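PDB 3MD1: nuclear and cytoplasmic polyadenylated RNA-binding protein PUB1 from Saccharomyces cerevisiae, which binds polyadenylated RNA with a preference for poly(U), through RNA recognition motifs of which this chain is the second, and may accompany mRNA from nucleus to cytoplasm. Local coordinates for residues P26-G31 with G46-T51. Numbering follows the deposited sequence.
Sequences PSYLSG and GFVSFT
Leu29 N donates to Ser49 O at 2.9 Å, and Ser49 N in turn donates to Ser30 O over the same length and nearly straight. Two residues of 26-31 thus stand opposite one of 46-51, between the pairs Tyr28–Phe50 and Gly31–Val48. With Leu29 at phi/psi -115°/-50°, this is a classic beta bulge in the antiparallel pairing. Beyond it, Thr51 N reaches Ser27 O, and that oxygen also receives the CA-H of Phe50, with Phe50 CA 3.2 Å away.

At the bulge Leu29 directs its side chain toward the partner strand, where its CD2 meets Thr51 CG2 at 3.6 Å, the two side chains crossing at about a right angle. On the face opposite Ser30 and Ser49, Tyr28 carries CG anti to its own N (chi1 167°), which brings the ring edge to Val48, with CD1 3.8 Å from CG1. One face of that ring lies under the backbone N of Ser30, 3.6 Å above its centre. The Phe50 ring presents its own edge to Pro26 O, which lies in the ring plane 3.5 Å from CD2.

Further out, Phe22 of helix 15-22 packs on Tyr28 and Val48, Ala56 and Ala59 of helix 53-63 pack on Phe50, and Asp55 accepts a hydrogen bond from Ser27 OG. Residues 46-50 end the RNP1 sequence of the RRM, whose Phe47 probably belongs to the RNA-binding surface, as in relatives. Chemically, backbone bonds fix the edge strand despite its irregular register, while the buried Val48 and Phe50 give the helix-facing side an apolar character, to which the Tyr28 ring adds its carbon edge against Val48.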
ATOM      1  N   PRO A  26      11.046  -0.666   8.945  1.00 16.93           N
ATOM      2  CA  PRO A  26      11.523   0.530   9.654  1.00 17.15           C
ATOM      3  C   PRO A  26      10.743   1.779   9.266  1.00 17.04           C
ATOM      4  O   PRO A  26      10.481   2.011   8.078  1.00 17.07           O
ATOM      5  CB  PRO A  26      12.977   0.653   9.190  1.00 17.38           C
ATOM      6  CG  PRO A  26      13.384  -0.742   8.902  1.00 17.60           C
ATOM      7  CD  PRO A  26      12.167  -1.466   8.410  1.00 16.88           C
ATOM      8  N   SER A  27      10.358   2.552  10.280  1.00 17.14           N
ATOM      9  CA  SER A  27       9.660   3.834  10.109  1.00 16.96           C
ATOM     10  C   SER A  27       8.188   3.784   9.682  1.00 16.39           C
ATOM     11  O   SER A  27       7.587   4.833   9.458  1.00 15.83           O
ATOM     12  CB  SER A  27      10.459   4.787   9.205  1.00 17.29           C
ATOM     13  OG  SER A  27      11.705   5.091   9.814  1.00 18.87           O
ATOM     14  N   TYR A  28       7.621   2.581   9.579  1.00 15.28           N
ATOM     15  CA  TYR A  28       6.197   2.401   9.264  1.00 15.19           C
ATOM     16  C   TYR A  28       5.314   3.147  10.257  1.00 14.95           C
ATOM     17  O   TYR A  28       5.553   3.108  11.475  1.00 14.91           O
ATOM     18  CB  TYR A  28       5.836   0.910   9.269  1.00 15.13           C
ATOM     19  CG  TYR A  28       4.345   0.607   9.260  1.00 14.63           C
ATOM     20  CD1 TYR A  28       3.649   0.469   8.053  1.00 14.13           C
ATOM     21  CD2 TYR A  28       3.631   0.451  10.454  1.00 14.08           C
ATOM     22  CE1 TYR A  28       2.283   0.185   8.041  1.00 15.16           C
ATOM     23  CE2 TYR A  28       2.266   0.166  10.451  1.00 15.40           C
ATOM     24  CZ  TYR A  28       1.604   0.029   9.245  1.00 15.01           C
ATOM     25  OH  TYR A  28       0.269  -0.254   9.226  1.00 16.27           O
ATOM     26  N   LEU A  29       4.289   3.806   9.726  1.00 14.56           N
ATOM     27  CA  LEU A  29       3.319   4.542  10.527  1.00 14.63           C
ATOM     28  C   LEU A  29       1.925   3.946  10.443  1.00 14.67           C
ATOM     29  O   LEU A  29       1.267   3.741  11.474  1.00 15.61           O
ATOM     30  CB  LEU A  29       3.268   6.007  10.087  1.00 14.55           C
ATOM     31  CG  LEU A  29       4.417   6.923  10.496  1.00 14.56           C
ATOM     32  CD1 LEU A  29       4.304   8.248   9.751  1.00 14.42           C
ATOM     33  CD2 LEU A  29       4.412   7.154  12.017  1.00 12.57           C
ATOM     34  N   SER A  30       1.463   3.698   9.218  1.00 13.95           N
ATOM     35  CA  SER A  30       0.062   3.351   8.979  1.00 13.85           C
ATOM     36  C   SER A  30      -0.165   2.776   7.585  1.00 12.98           C
ATOM     37  O   SER A  30       0.683   2.913   6.701  1.00 12.62           O
ATOM     38  CB  SER A  30      -0.807   4.603   9.158  1.00 13.90           C
ATOM     39  OG  SER A  30      -0.323   5.653   8.334  1.00 17.10           O
ATOM     40  N   GLY A  31      -1.311   2.129   7.396  1.00 12.44           N
ATOM     41  CA  GLY A  31      -1.746   1.668   6.069  1.00 12.22           C
ATOM     42  C   GLY A  31      -3.256   1.713   5.900  1.00 11.60           C
ATOM     43  O   GLY A  31      -3.993   1.496   6.864  1.00 12.34           O
ATOM     44  N   GLY A  46      -4.129   0.957  -2.182  1.00  4.38           N
ATOM     45  CA  GLY A  46      -4.062   1.486  -0.834  1.00  4.37           C
ATOM     46  C   GLY A  46      -2.818   2.335  -0.654  1.00  5.19           C
ATOM     47  O   GLY A  46      -2.046   2.522  -1.587  1.00  5.44           O
ATOM     48  N   PHE A  47      -2.623   2.823   0.560  1.00  5.52           N
ATOM     49  CA  PHE A  47      -1.460   3.632   0.910  1.00  6.22           C
ATOM     50  C   PHE A  47      -0.775   3.101   2.160  1.00  6.87           C
ATOM     51  O   PHE A  47      -1.445   2.591   3.072  1.00  7.85           O
ATOM     52  CB  PHE A  47      -1.879   5.081   1.193  1.00  6.31           C
ATOM     53  CG  PHE A  47      -2.459   5.784   0.018  1.00  6.57           C
ATOM     54  CD1 PHE A  47      -1.636   6.348  -0.944  1.00  6.86           C
ATOM     55  CD2 PHE A  47      -3.841   5.900  -0.117  1.00  6.20           C
ATOM     56  CE1 PHE A  47      -2.180   7.008  -2.049  1.00  7.45           C
ATOM     57  CE2 PHE A  47      -4.389   6.549  -1.211  1.00  6.73           C
ATOM     58  CZ  PHE A  47      -3.557   7.104  -2.181  1.00  7.58           C
ATOM     59  N   VAL A  48       0.553   3.259   2.207  1.00  7.91           N
ATOM     60  CA  VAL A  48       1.375   2.955   3.391  1.00  8.49           C
ATOM     61  C   VAL A  48       2.296   4.155   3.692  1.00  9.22           C
ATOM     62  O   VAL A  48       2.973   4.657   2.793  1.00  9.69           O
ATOM     63  CB  VAL A  48       2.196   1.660   3.197  1.00  8.88           C
ATOM     64  CG1 VAL A  48       3.031   1.387   4.446  1.00  8.63           C
ATOM     65  CG2 VAL A  48       1.265   0.483   2.945  1.00  7.76           C
ATOM     66  N   SER A  49       2.295   4.606   4.950  0.50  9.98           N
ATOM     67  CA  SER A  49       3.001   5.819   5.372  0.50 10.76           C
ATOM     68  C   SER A  49       4.237   5.503   6.213  0.50 11.15           C
ATOM     69  O   SER A  49       4.243   4.531   6.967  0.50 11.43           O
ATOM     70  CB  SER A  49       2.061   6.726   6.178  0.50 10.87           C
ATOM     71  OG  SER A  49       2.669   7.973   6.475  0.50 12.48           O
ATOM     72  N   PHE A  50       5.268   6.343   6.079  1.00 11.30           N
ATOM     73  CA  PHE A  50       6.538   6.196   6.812  1.00 12.07           C
ATOM     74  C   PHE A  50       7.052   7.543   7.331  1.00 13.30           C
ATOM     75  O   PHE A  50       6.754   8.598   6.752  1.00 12.94           O
ATOM     76  CB  PHE A  50       7.621   5.586   5.907  1.00 11.76           C
ATOM     77  CG  PHE A  50       7.313   4.189   5.427  1.00 11.15           C
ATOM     78  CD1 PHE A  50       6.469   3.974   4.339  1.00 13.13           C
ATOM     79  CD2 PHE A  50       7.892   3.085   6.049  1.00 11.96           C
ATOM     80  CE1 PHE A  50       6.184   2.679   3.908  1.00 10.37           C
ATOM     81  CE2 PHE A  50       7.621   1.786   5.609  1.00 10.84           C
ATOM     82  CZ  PHE A  50       6.763   1.588   4.542  1.00 12.28           C
ATOM     83  N   THR A  51       7.858   7.513   8.398  1.00 14.45           N
ATOM     84  CA  THR A  51       8.475   8.757   8.909  1.00 15.86           C
ATOM     85  C   THR A  51       9.671   9.200   8.062  1.00 16.50           C
ATOM     86  O   THR A  51      10.023  10.386   8.033  1.00 17.19           O
ATOM     87  CB  THR A  51       8.932   8.654  10.391  1.00 15.88           C
ATOM     88  OG1 THR A  51      10.025   7.738  10.506  1.00 18.20           O
ATOM     89  CG2 THR A  51       7.800   8.223  11.303  1.00 15.86           C
TER